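Local coordinates for nird-like protein (Hydrogenobacter thermophilus, PDB 4CH7) that catalyses the decarboxylation of siroheme to didecarboxysiroheme, losing two carbon dioxide molecules, in the biosynthesis of heme d1, at residues Tyr57-Leu61 with Leu62-Ser66; Glu117-Val120 with Arg121-Glu125; Ala210-Arg214 with Gly215-Arg219. One frame throughout, in Å; residues are numbered along the deposited sequence. Where two conformers were deposited one is given.

Contact 1. Residues Tyr57-Leu61 with Leu62-Ser66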
ATOM      1  N   TYR A  57      -8.590  -0.070  -3.980  1.00 56.68           N
ATOM      2  CA  TYR A  57      -9.286  -1.170  -3.323  1.00 53.40           C
ATOM      3  C   TYR A  57      -8.706  -1.422  -1.936  1.00 52.89           C
ATOM      4  O   TYR A  57      -7.503  -1.259  -1.728  1.00 59.64           O
ATOM      5  CB  TYR A  57      -9.197  -2.443  -4.170  1.00 50.26           C
ATOM      6  CG  TYR A  57     -10.036  -2.404  -5.428  1.00 44.25           C
ATOM      7  CD1 TYR A  57     -11.389  -2.703  -5.388  1.00 49.51           C
ATOM      8  CD2 TYR A  57      -9.476  -2.075  -6.656  1.00 42.43           C
ATOM      9  CE1 TYR A  57     -12.163  -2.671  -6.528  1.00 50.66           C
ATOM     10  CE2 TYR A  57     -10.245  -2.040  -7.806  1.00 48.00           C
ATOM     11  CZ  TYR A  57     -11.588  -2.341  -7.733  1.00 50.70           C
ATOM     12  OH  TYR A  57     -12.363  -2.310  -8.869  1.00 47.00           O
ATOM     13  N   ASP A  58      -9.557  -1.809  -0.990  1.00 58.83           N
ATOM     14  CA  ASP A  58      -9.088  -2.139   0.351  1.00 60.33           C
ATOM     15  C   ASP A  58      -8.500  -3.547   0.358  1.00 63.52           C
ATOM     16  O   ASP A  58      -9.197  -4.518   0.065  1.00 52.29           O
ATOM     17  CB  ASP A  58     -10.224  -2.023   1.367  1.00 63.58           C
ATOM     18  CG  ASP A  58      -9.763  -2.282   2.786  1.00 62.47           C
ATOM     19  OD1 ASP A  58      -9.623  -3.463   3.158  1.00 67.40           O
ATOM     20  OD2 ASP A  58      -9.553  -1.304   3.531  1.00 72.75           O
ATOM     21  N   SER A  59      -7.216  -3.642   0.693  1.00 58.06           N
ATOM     22  CA  SER A  59      -6.475  -4.904   0.646  1.00 65.08           C
ATOM     23  C   SER A  59      -7.165  -6.062   1.370  1.00 63.11           C
ATOM     24  O   SER A  59      -7.396  -7.116   0.777  1.00 64.23           O
ATOM     25  CB  SER A  59      -5.062  -4.703   1.200  1.00 54.90           C
ATOM     26  OG  SER A  59      -4.330  -5.912   1.204  1.00 71.87           O
ATOM     27  N   ARG A  60      -7.496  -5.867   2.643  1.00 63.43           N
ATOM     28  CA  ARG A  60      -8.089  -6.940   3.439  1.00 64.32           C
ATOM     29  C   ARG A  60      -9.539  -7.250   3.058  1.00 65.89           C
ATOM     30  O   ARG A  60      -9.990  -8.389   3.191  1.00 59.70           O
ATOM     31  CB  ARG A  60      -7.961  -6.658   4.942  1.00 62.07           C
ATOM     32  CG  ARG A  60      -8.477  -5.300   5.396  1.00 72.24           C
ATOM     33  CD  ARG A  60      -8.550  -5.224   6.915  1.00 80.02           C
ATOM     34  NE  ARG A  60      -9.479  -6.209   7.460  1.00 75.79           N
ATOM     35  CZ  ARG A  60     -10.773  -5.983   7.660  1.00 82.13           C
ATOM     36  NH1 ARG A  60     -11.296  -4.800   7.365  1.00 76.18           N
ATOM     37  NH2 ARG A  60     -11.546  -6.938   8.155  1.00 78.30           N
ATOM     38  N   LEU A  61     -10.265  -6.241   2.586  1.00 57.96           N
ATOM     39  CA  LEU A  61     -11.649  -6.438   2.157  1.00 65.99           C
ATOM     40  C   LEU A  61     -11.712  -7.212   0.838  1.00 61.23           C
ATOM     41  O   LEU A  61     -12.746  -7.787   0.492  1.00 62.14           O
ATOM     42  CB  LEU A  61     -12.390  -5.101   2.069  1.00 63.39           C
ATOM     43  CG  LEU A  61     -12.659  -4.479   3.440  1.00 63.86           C
ATOM     44  CD1 LEU A  61     -13.267  -3.091   3.344  1.00 65.30           C
ATOM     45  CD2 LEU A  61     -13.553  -5.396   4.253  1.00 68.37           C
ATOM     46  N   LEU A  62     -10.594  -7.228   0.117  1.00 56.68           N
ATOM     47  CA  LEU A  62     -10.448  -8.084  -1.055  1.00 59.63           C
ATOM     48  C   LEU A  62     -10.226  -9.524  -0.606  1.00 59.23           C
ATOM     49  O   LEU A  62     -10.454 -10.466  -1.367  1.00 57.02           O
ATOM     50  CB  LEU A  62      -9.274  -7.627  -1.924  1.00 53.13           C
ATOM     51  CG  LEU A  62      -9.404  -6.293  -2.660  1.00 62.24           C
ATOM     52  CD1 LEU A  62      -8.119  -5.931  -3.389  1.00 63.27           C
ATOM     53  CD2 LEU A  62     -10.566  -6.339  -3.630  1.00 59.38           C
ATOM     54  N   GLY A  63      -9.781  -9.687   0.636  1.00 57.14           N
ATOM     55  CA  GLY A  63      -9.468 -11.002   1.160  1.00 60.73           C
ATOM     56  C   GLY A  63      -7.975 -11.225   1.234  1.00 62.70           C
ATOM     57  O   GLY A  63      -7.514 -12.328   1.536  1.00 58.10           O
ATOM     58  N   TYR A  64      -7.215 -10.174   0.947  1.00 53.71           N
ATOM     59  CA  TYR A  64      -5.766 -10.247   1.040  1.00 55.77           C
ATOM     60  C   TYR A  64      -5.304 -10.087   2.480  1.00 55.21           C
ATOM     61  O   TYR A  64      -5.683  -9.133   3.164  1.00 66.97           O
ATOM     62  CB  TYR A  64      -5.108  -9.185   0.157  1.00 56.78           C
ATOM     63  CG  TYR A  64      -4.812  -9.649  -1.252  1.00 53.24           C
ATOM     64  CD1 TYR A  64      -5.829  -9.795  -2.185  1.00 59.47           C
ATOM     65  CD2 TYR A  64      -3.513  -9.926  -1.654  1.00 54.49           C
ATOM     66  CE1 TYR A  64      -5.563 -10.214  -3.472  1.00 55.59           C
ATOM     67  CE2 TYR A  64      -3.237 -10.345  -2.941  1.00 54.65           C
ATOM     68  CZ  TYR A  64      -4.268 -10.488  -3.846  1.00 60.12           C
ATOM     69  OH  TYR A  64      -4.007 -10.904  -5.131  1.00 69.30           O
ATOM     70  N   ASP A  65      -4.497 -11.036   2.943  1.00 54.37           N
ATOM     71  CA  ASP A  65      -3.801 -10.864   4.206  1.00 50.78           C
ATOM     72  C   ASP A  65      -2.456 -10.223   3.900  1.00 50.76           C
ATOM     73  O   ASP A  65      -1.668 -10.761   3.117  1.00 56.45           O
ATOM     74  CB  ASP A  65      -3.601 -12.200   4.919  1.00 50.15           C
ATOM     75  CG  ASP A  65      -3.241 -12.028   6.387  1.00 57.91           C
ATOM     76  OD1 ASP A  65      -3.021 -10.876   6.821  1.00 49.75           O
ATOM     77  OD2 ASP A  65      -3.173 -13.045   7.106  1.00 48.41           O
ATOM     78  N   SER A  66      -2.209  -9.062   4.496  1.00 46.76           N
ATOM     79  CA  SER A  66      -0.948  -8.364   4.290  1.00 55.42           C
ATOM     80  C   SER A  66      -0.262  -8.071   5.618  1.00 48.70           C
ATOM     81  O   SER A  66      -0.920  -7.785   6.620  1.00 53.04           O
ATOM     82  CB  SER A  66      -1.159  -7.073   3.496  1.00 47.74           C
ATOM     83  OG  SER A  66      -2.070  -6.208   4.146  1.00 63.96           O
TER

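Contact 2. Residues Glu117-Val120 with Arg121-Glu125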
ATOM      1  N   GLU A 117       1.545 -16.723   7.109  1.00 42.33           N
ATOM      2  CA  GLU A 117       2.554 -17.327   7.979  1.00 47.33           C
ATOM      3  C   GLU A 117       3.258 -18.524   7.344  1.00 44.89           C
ATOM      4  O   GLU A 117       4.442 -18.762   7.596  1.00 45.10           O
ATOM      5  CB  GLU A 117       1.923 -17.755   9.305  1.00 52.11           C
ATOM      6  CG  GLU A 117       1.847 -16.654  10.353  1.00 56.27           C
ATOM      7  CD  GLU A 117       0.750 -15.639  10.085  1.00 48.60           C
ATOM      8  OE1 GLU A 117      -0.014 -15.811   9.114  1.00 49.11           O
ATOM      9  OE2 GLU A 117       0.648 -14.667  10.859  1.00 54.86           O
ATOM     10  N   ASP A 118       2.524 -19.284   6.536  1.00 47.85           N
ATOM     11  CA  ASP A 118       3.103 -20.421   5.830  1.00 51.12           C
ATOM     12  C   ASP A 118       4.033 -19.930   4.723  1.00 55.00           C
ATOM     13  O   ASP A 118       5.142 -20.440   4.557  1.00 47.23           O
ATOM     14  CB  ASP A 118       2.006 -21.312   5.239  1.00 43.94           C
ATOM     15  CG  ASP A 118       1.206 -22.040   6.302  1.00 53.81           C
ATOM     16  OD1 ASP A 118       1.818 -22.587   7.243  1.00 54.39           O
ATOM     17  OD2 ASP A 118      -0.039 -22.066   6.196  1.00 55.17           O
ATOM     18  N   VAL A 119       3.565 -18.936   3.973  1.00 48.49           N
ATOM     19  CA  VAL A 119       4.341 -18.325   2.896  1.00 49.52           C
ATOM     20  C   VAL A 119       5.714 -17.850   3.371  1.00 52.78           C
ATOM     21  O   VAL A 119       6.726 -18.147   2.740  1.00 58.57           O
ATOM     22  CB  VAL A 119       3.575 -17.146   2.255  1.00 55.36           C
ATOM     23  CG1 VAL A 119       4.434 -16.433   1.232  1.00 50.95           C
ATOM     24  CG2 VAL A 119       2.288 -17.633   1.615  1.00 54.81           C
ATOM     25  N   VAL A 120       5.745 -17.127   4.487  0.55 47.29           N
ATOM     26  CA  VAL A 120       6.999 -16.597   5.015  0.55 48.26           C
ATOM     27  C   VAL A 120       7.896 -17.696   5.589  0.55 50.36           C
ATOM     28  O   VAL A 120       9.121 -17.599   5.519  0.55 48.90           O
ATOM     29  CB  VAL A 120       6.765 -15.486   6.072  0.55 49.71           C
ATOM     30  CG1 VAL A 120       5.851 -14.413   5.519  0.55 42.00           C
ATOM     31  CG2 VAL A 120       6.178 -16.056   7.352  0.55 49.36           C
ATOM     32  N   ARG A 121       7.282 -18.735   6.153  1.00 48.16           N
ATOM     33  CA  ARG A 121       8.029 -19.873   6.691  1.00 45.00           C
ATOM     34  C   ARG A 121       8.808 -20.556   5.575  1.00 42.70           C
ATOM     35  O   ARG A 121       9.999 -20.846   5.711  1.00 50.48           O
ATOM     36  CB  ARG A 121       7.085 -20.879   7.363  1.00 48.57           C
ATOM     37  CG  ARG A 121       7.738 -22.216   7.699  1.00 49.61           C
ATOM     38  CD  ARG A 121       6.773 -23.163   8.403  1.00 43.25           C
ATOM     39  NE  ARG A 121       5.526 -23.346   7.665  1.00 49.88           N
ATOM     40  CZ  ARG A 121       5.356 -24.229   6.685  1.00 56.06           C
ATOM     41  NH1 ARG A 121       6.354 -25.014   6.309  1.00 58.12           N
ATOM     42  NH2 ARG A 121       4.185 -24.328   6.072  1.00 58.52           N
ATOM     43  N   LEU A 122       8.122 -20.789   4.461  1.00 46.44           N
ATOM     44  CA  LEU A 122       8.728 -21.400   3.288  1.00 53.14           C
ATOM     45  C   LEU A 122       9.789 -20.490   2.669  1.00 53.23           C
ATOM     46  O   LEU A 122      10.816 -20.970   2.187  1.00 52.69           O
ATOM     47  CB  LEU A 122       7.644 -21.755   2.270  1.00 50.92           C
ATOM     48  CG  LEU A 122       6.636 -22.786   2.776  1.00 56.63           C
ATOM     49  CD1 LEU A 122       5.426 -22.886   1.865  1.00 56.57           C
ATOM     50  CD2 LEU A 122       7.304 -24.140   2.928  1.00 51.06           C
HETATM   51  N   MSE A 123       9.539 -19.182   2.695  1.00 50.47           N
HETATM   52  CA  MSE A 123      10.514 -18.196   2.238  1.00 48.46           C
HETATM   53  C   MSE A 123      11.773 -18.266   3.096  1.00 49.95           C
HETATM   54  O   MSE A 123      12.883 -18.402   2.584  1.00 57.32           O
HETATM   55  CB  MSE A 123       9.937 -16.781   2.330  1.00 47.94           C
HETATM   56  CG  MSE A 123       8.940 -16.388   1.243  1.00 55.58           C
HETATM   57 SE   MSE A 123       8.272 -14.593   1.610  1.00 63.85          SE
HETATM   58  CE  MSE A 123       7.085 -14.336   0.124  1.00 38.60           C
ATOM     59  N   ALA A 124      11.587 -18.167   4.408  1.00 46.98           N
ATOM     60  CA  ALA A 124      12.695 -18.184   5.358  1.00 54.68           C
ATOM     61  C   ALA A 124      13.452 -19.508   5.332  1.00 57.22           C
ATOM     62  O   ALA A 124      14.671 -19.534   5.484  1.00 55.78           O
ATOM     63  CB  ALA A 124      12.189 -17.893   6.759  1.00 51.56           C
ATOM     64  N   GLU A 125      12.722 -20.605   5.150  1.00 49.79           N
ATOM     65  CA  GLU A 125      13.335 -21.927   5.069  1.00 54.89           C
ATOM     66  C   GLU A 125      14.222 -22.039   3.829  1.00 58.39           C
ATOM     67  O   GLU A 125      15.348 -22.539   3.897  1.00 56.82           O
ATOM     68  CB  GLU A 125      12.258 -23.014   5.041  1.00 55.36           C
ATOM     69  CG  GLU A 125      12.816 -24.427   4.955  1.00 55.61           C
ATOM     70  CD  GLU A 125      11.778 -25.450   4.543  1.00 58.85           C
ATOM     71  OE1 GLU A 125      10.572 -25.175   4.705  1.00 56.46           O
ATOM     72  OE2 GLU A 125      12.172 -26.530   4.057  1.00 65.77           O
TER

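Contact 3. Residues Ala210-Arg214 with Gly215-Arg219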
ATOM      1  N   ALA A 210     -21.781  -1.358  -5.081  1.00 47.39           N
ATOM      2  CA  ALA A 210     -21.937  -2.288  -3.966  1.00 47.65           C
ATOM      3  C   ALA A 210     -20.612  -2.547  -3.256  1.00 45.56           C
ATOM      4  O   ALA A 210     -20.565  -2.638  -2.029  1.00 48.98           O
ATOM      5  CB  ALA A 210     -22.545  -3.592  -4.449  1.00 42.80           C
ATOM      6  N   LEU A 211     -19.543  -2.685  -4.036  1.00 46.56           N
ATOM      7  CA  LEU A 211     -18.204  -2.851  -3.483  1.00 48.45           C
ATOM      8  C   LEU A 211     -17.787  -1.608  -2.700  1.00 50.40           C
ATOM      9  O   LEU A 211     -17.090  -1.706  -1.689  1.00 47.47           O
ATOM     10  CB  LEU A 211     -17.194  -3.146  -4.594  1.00 47.33           C
ATOM     11  CG  LEU A 211     -17.306  -4.510  -5.272  1.00 51.67           C
ATOM     12  CD1 LEU A 211     -16.343  -4.629  -6.438  1.00 48.27           C
ATOM     13  CD2 LEU A 211     -17.056  -5.612  -4.264  1.00 57.30           C
ATOM     14  N   LYS A 212     -18.218  -0.441  -3.173  1.00 53.43           N
ATOM     15  CA  LYS A 212     -17.930   0.813  -2.487  1.00 48.64           C
ATOM     16  C   LYS A 212     -18.731   0.913  -1.191  1.00 58.19           C
ATOM     17  O   LYS A 212     -18.217   1.373  -0.169  1.00 53.75           O
ATOM     18  CB  LYS A 212     -18.221   2.014  -3.389  1.00 51.65           C
ATOM     19  CG  LYS A 212     -17.878   3.346  -2.745  1.00 54.60           C
ATOM     20  CD  LYS A 212     -17.025   4.213  -3.656  1.00 57.87           C
ATOM     21  CE  LYS A 212     -17.873   5.125  -4.517  1.00 60.79           C
ATOM     22  NZ  LYS A 212     -17.050   6.103  -5.280  1.00 65.27           N
ATOM     23  N   GLU A 213     -19.985   0.471  -1.239  1.00 53.97           N
ATOM     24  CA  GLU A 213     -20.831   0.429  -0.051  1.00 62.91           C
ATOM     25  C   GLU A 213     -20.213  -0.487   1.002  1.00 65.02           C
ATOM     26  O   GLU A 213     -20.313  -0.231   2.203  1.00 71.34           O
ATOM     27  CB  GLU A 213     -22.229  -0.076  -0.408  1.00 64.49           C
ATOM     28  CG  GLU A 213     -22.986   0.792  -1.401  1.00 69.85           C
ATOM     29  CD  GLU A 213     -24.044   0.011  -2.158  1.00 72.06           C
ATOM     30  OE1 GLU A 213     -24.501  -1.029  -1.637  1.00 81.41           O
ATOM     31  OE2 GLU A 213     -24.411   0.434  -3.275  1.00 65.90           O
ATOM     32  N   ARG A 214     -19.572  -1.555   0.535  1.00 60.31           N
ATOM     33  CA  ARG A 214     -18.954  -2.534   1.420  1.00 52.05           C
ATOM     34  C   ARG A 214     -17.542  -2.119   1.823  1.00 59.72           C
ATOM     35  O   ARG A 214     -16.923  -2.759   2.674  1.00 60.86           O
ATOM     36  CB  ARG A 214     -18.928  -3.910   0.752  1.00 57.13           C
ATOM     37  CG  ARG A 214     -20.300  -4.556   0.602  1.00 54.50           C
ATOM     38  CD  ARG A 214     -20.298  -5.620  -0.487  1.00 55.82           C
ATOM     39  NE  ARG A 214     -19.195  -6.563  -0.334  1.00 56.59           N
ATOM     40  CZ  ARG A 214     -18.878  -7.495  -1.228  1.00 58.18           C
ATOM     41  NH1 ARG A 214     -19.579  -7.615  -2.344  1.00 61.68           N
ATOM     42  NH2 ARG A 214     -17.854  -8.308  -1.009  1.00 64.37           N
ATOM     43  N   GLY A 215     -17.034  -1.051   1.216  1.00 54.80           N
ATOM     44  CA  GLY A 215     -15.705  -0.562   1.541  1.00 53.34           C
ATOM     45  C   GLY A 215     -14.597  -1.285   0.798  1.00 58.68           C
ATOM     46  O   GLY A 215     -13.422  -0.938   0.938  1.00 57.07           O
ATOM     47  N   VAL A 216     -14.971  -2.299   0.022  1.00 58.93           N
ATOM     48  CA  VAL A 216     -14.018  -3.034  -0.805  1.00 55.40           C
ATOM     49  C   VAL A 216     -13.386  -2.073  -1.800  1.00 55.13           C
ATOM     50  O   VAL A 216     -12.174  -2.110  -2.041  1.00 58.78           O
ATOM     51  CB  VAL A 216     -14.703  -4.177  -1.569  1.00 52.10           C
ATOM     52  CG1 VAL A 216     -13.672  -5.012  -2.311  1.00 50.43           C
ATOM     53  CG2 VAL A 216     -15.503  -5.048  -0.617  1.00 57.98           C
ATOM     54  N   LEU A 217     -14.223  -1.216  -2.376  1.00 53.02           N
ATOM     55  CA  LEU A 217     -13.752  -0.120  -3.208  1.00 52.29           C
ATOM     56  C   LEU A 217     -13.748   1.158  -2.380  1.00 56.90           C
ATOM     57  O   LEU A 217     -14.803   1.633  -1.960  1.00 59.69           O
ATOM     58  CB  LEU A 217     -14.647   0.057  -4.438  1.00 45.78           C
ATOM     59  CG  LEU A 217     -14.264   1.177  -5.411  1.00 54.23           C
ATOM     60  CD1 LEU A 217     -12.859   0.961  -5.928  1.00 46.40           C
ATOM     61  CD2 LEU A 217     -15.248   1.266  -6.567  1.00 47.25           C
ATOM     62  N   ARG A 218     -12.561   1.707  -2.136  1.00 52.84           N
ATOM     63  CA  ARG A 218     -12.446   2.945  -1.373  1.00 60.48           C
ATOM     64  C   ARG A 218     -12.906   4.137  -2.193  1.00 54.83           C
ATOM     65  O   ARG A 218     -13.788   4.893  -1.773  1.00 62.79           O
ATOM     66  CB  ARG A 218     -11.007   3.176  -0.916  1.00 52.41           C
ATOM     67  CG  ARG A 218     -10.578   2.363   0.295  1.00 70.62           C
ATOM     68  CD  ARG A 218      -9.189   2.783   0.745  1.00 73.74           C
ATOM     69  NE  ARG A 218      -8.734   2.045   1.918  1.00 79.95           N
ATOM     70  CZ  ARG A 218      -7.608   1.342   1.969  1.00 79.85           C
ATOM     71  NH1 ARG A 218      -6.812   1.280   0.911  1.00 76.60           N
ATOM     72  NH2 ARG A 218      -7.272   0.705   3.082  1.00 83.78           N
ATOM     73  N   ARG A 219     -12.300   4.288  -3.368  1.00 48.24           N
ATOM     74  CA  ARG A 219     -12.550   5.432  -4.231  1.00 54.55           C
ATOM     75  C   ARG A 219     -11.835   5.248  -5.559  1.00 47.57           C
ATOM     76  O   ARG A 219     -10.999   4.356  -5.708  1.00 55.29           O
ATOM     77  CB  ARG A 219     -12.042   6.707  -3.560  1.00 59.83           C
ATOM     78  CG  ARG A 219     -10.553   6.677  -3.274  1.00 65.37           C
ATOM     79  CD  ARG A 219     -10.203   7.470  -2.027  1.00 73.66           C
ATOM     80  NE  ARG A 219     -10.460   8.896  -2.187  1.00 70.21           N
ATOM     81  CZ  ARG A 219      -9.592   9.750  -2.719  1.00 80.34           C
ATOM     82  NH1 ARG A 219      -8.413   9.321  -3.144  1.00 84.76           N
ATOM     83  NH2 ARG A 219      -9.902  11.034  -2.827  1.00 73.74           N
TER

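Contact 1. Residues Tyr57-Leu61 with Leu62-Ser66
Ser59 and Leu62 meet in a single helical turn that leads from strand 53-57 into strand 65-71 of the barrel. The turn carries an Asx motif at its start. Asp58 OD1 accepts from Leu61 N at 2.9 Å through its anti lone pair. With CG anti to the backbone N (chi1 -177°), the carboxylate can reach forward, and its OD2 forms a salt bridge with Arg218.

Backbone bonds close the turn. Leu62 N donates to Asp58 O at 3.0 Å, and weakly to Ser59 O. Tyr64 N also donates to Ser59 O, at 3.1 Å. Ser59 O thus takes one sound bond, from Tyr64 N, and one weak one, from Leu62 N. Gly63 N reaches Arg60 O at 2.9 Å. Gly63 has a positive phi of 105°, where a side chain would press on the carbonyl before it.

The apolar contact belongs to Leu62. Its CD1 lies 3.7 Å from Tyr57 CB, and the two side chains cross at about a right angle. Leu62 also packs on Val176, Leu168 and Tyr319. Cutting Leu62 back to an alanine is likely to leave Tyr57 CB without its methyl partner and open a gap beside Val176. Both tyrosine rings lead away from the turn, Tyr57 OH bonding to Thr179 and Tyr64 OH to Phe320 N.

A CH...O contact completes the turn: Arg60 CA lies 3.3 Å from Tyr64 O. Ser59 OG rests 3.5 Å from Tyr64 CB.

Contact 2. Residues Glu117-Val120 with Arg121-Glu125
Val120 O accepts from Ala124 N at 2.8 Å. This is the shortest bond joining the two halves of the segment. It is one rung of a regular alpha-helical ladder. Leu122 N to Asp118 O (3.0 Å) and Met123 N to Val119 O (3.0 Å) follow the same i to i+4 pattern. Arg121 N to Glu117 O is longer, at 3.2 Å.

The charged contact is on the outer face. Asp118 OD1 and Arg121 NH2 form a salt bridge at 3.2 Å, three residues apart. The N-H points nearly straight at the oxygen, with an angle of 171°. The bond lies in the guanidinium plane but meets OD1 from above the carboxylate plane. The two flat groups are turned 78° against each other, and the bond comes from NH2. The Arg121 chain starts extended and bends at chi3 (53°), which folds the guanidinium back beside Asp118. Arg121 is exposed.

The apolar contact is on the inner face. Met123, a selenomethionine, is extended beyond CG and lies alongside Val119. This brings its CE to 3.6 Å from Val119 CG1. On another side of the helix, Leu122 CG sits 3.3 Å from Asp118 O.

Helix 116-126 belongs to the first AsnC-like domain, where it connects strands 103-109 and 132-139 of the barrel. Val119, Val120 and Met123 pack on Leu107 of strand 103-109. Val120 and Ala124 rest on Tyr132 of strand 132-139, and Glu117 is bridged to Arg136 there. Helix 323-335 flanks the helix: Leu122 touches Ile332 and Leu335, and Met123 touches Trp327.

Contact 3. Residues Ala210-Arg214 with Gly215-Arg219
Leu211 O lies 3.0 Å from Leu217 N and accepts its hydrogen bond, with an N-H...O angle of 171°. The donor comes from above the carbonyl plane. The bond ties the end of helix 201-213 to the start of strand 217-222. A second, weak bond runs from Gly215 N to Lys212 O. Lys212 CA adds a CH...O contact to Leu217 O at 3.3 Å.

Side chains fill in around this. Leu211 CD2 packs 3.9 Å from Val216 CB, the two side chains crossing at a slant. The same methyl lies against one face of the Arg214 guanidinium, offset toward its rim. Arg214 runs alongside Val216, its CB 3.9 Å from Val216 CG2. Leu217 CB turns back onto Leu211 CB at 4.1 Å.

Gly215 makes the reversal possible. It ends the helix in a Schellman motif, with a positive phi of 84°; a CB there would clash with Arg214 O. The long side chains are fixed from further out. Glu172 holds the Arg214 guanidinium. The bent Lys212 chain lays CD along Leu217 O and Arg218 O before NZ reaches Asp15.

The segment ends the last helix of the second HTH domain and enters a two-stranded sheet. A classic beta bulge sets Arg218 and Arg219 together opposite Ile56 of strand 53-57, and Leu217 packs on Pro55 and Tyr57 of that strand.

All three contacts are partly buried local stretches of one chain. Contact 1 is the most central, about 10 Å from the chain centre to its own, against about 17 Å for contact 3 and 21 Å for contact 2. Contact 1 links the small sheet of strands 53-57 and 217-222 to the barrel; contact 3 feeds the partner strand of that sheet. They meet where Asp58 N probably bonds to Val216 O at 2.8 Å, and where Leu61 CD1 packs on Gly215 O. Both use a glycine with positive phi. Contact 2 has none: it is a regular helix on the barrel's outside, with a surface salt bridge and an apolar face turned inward.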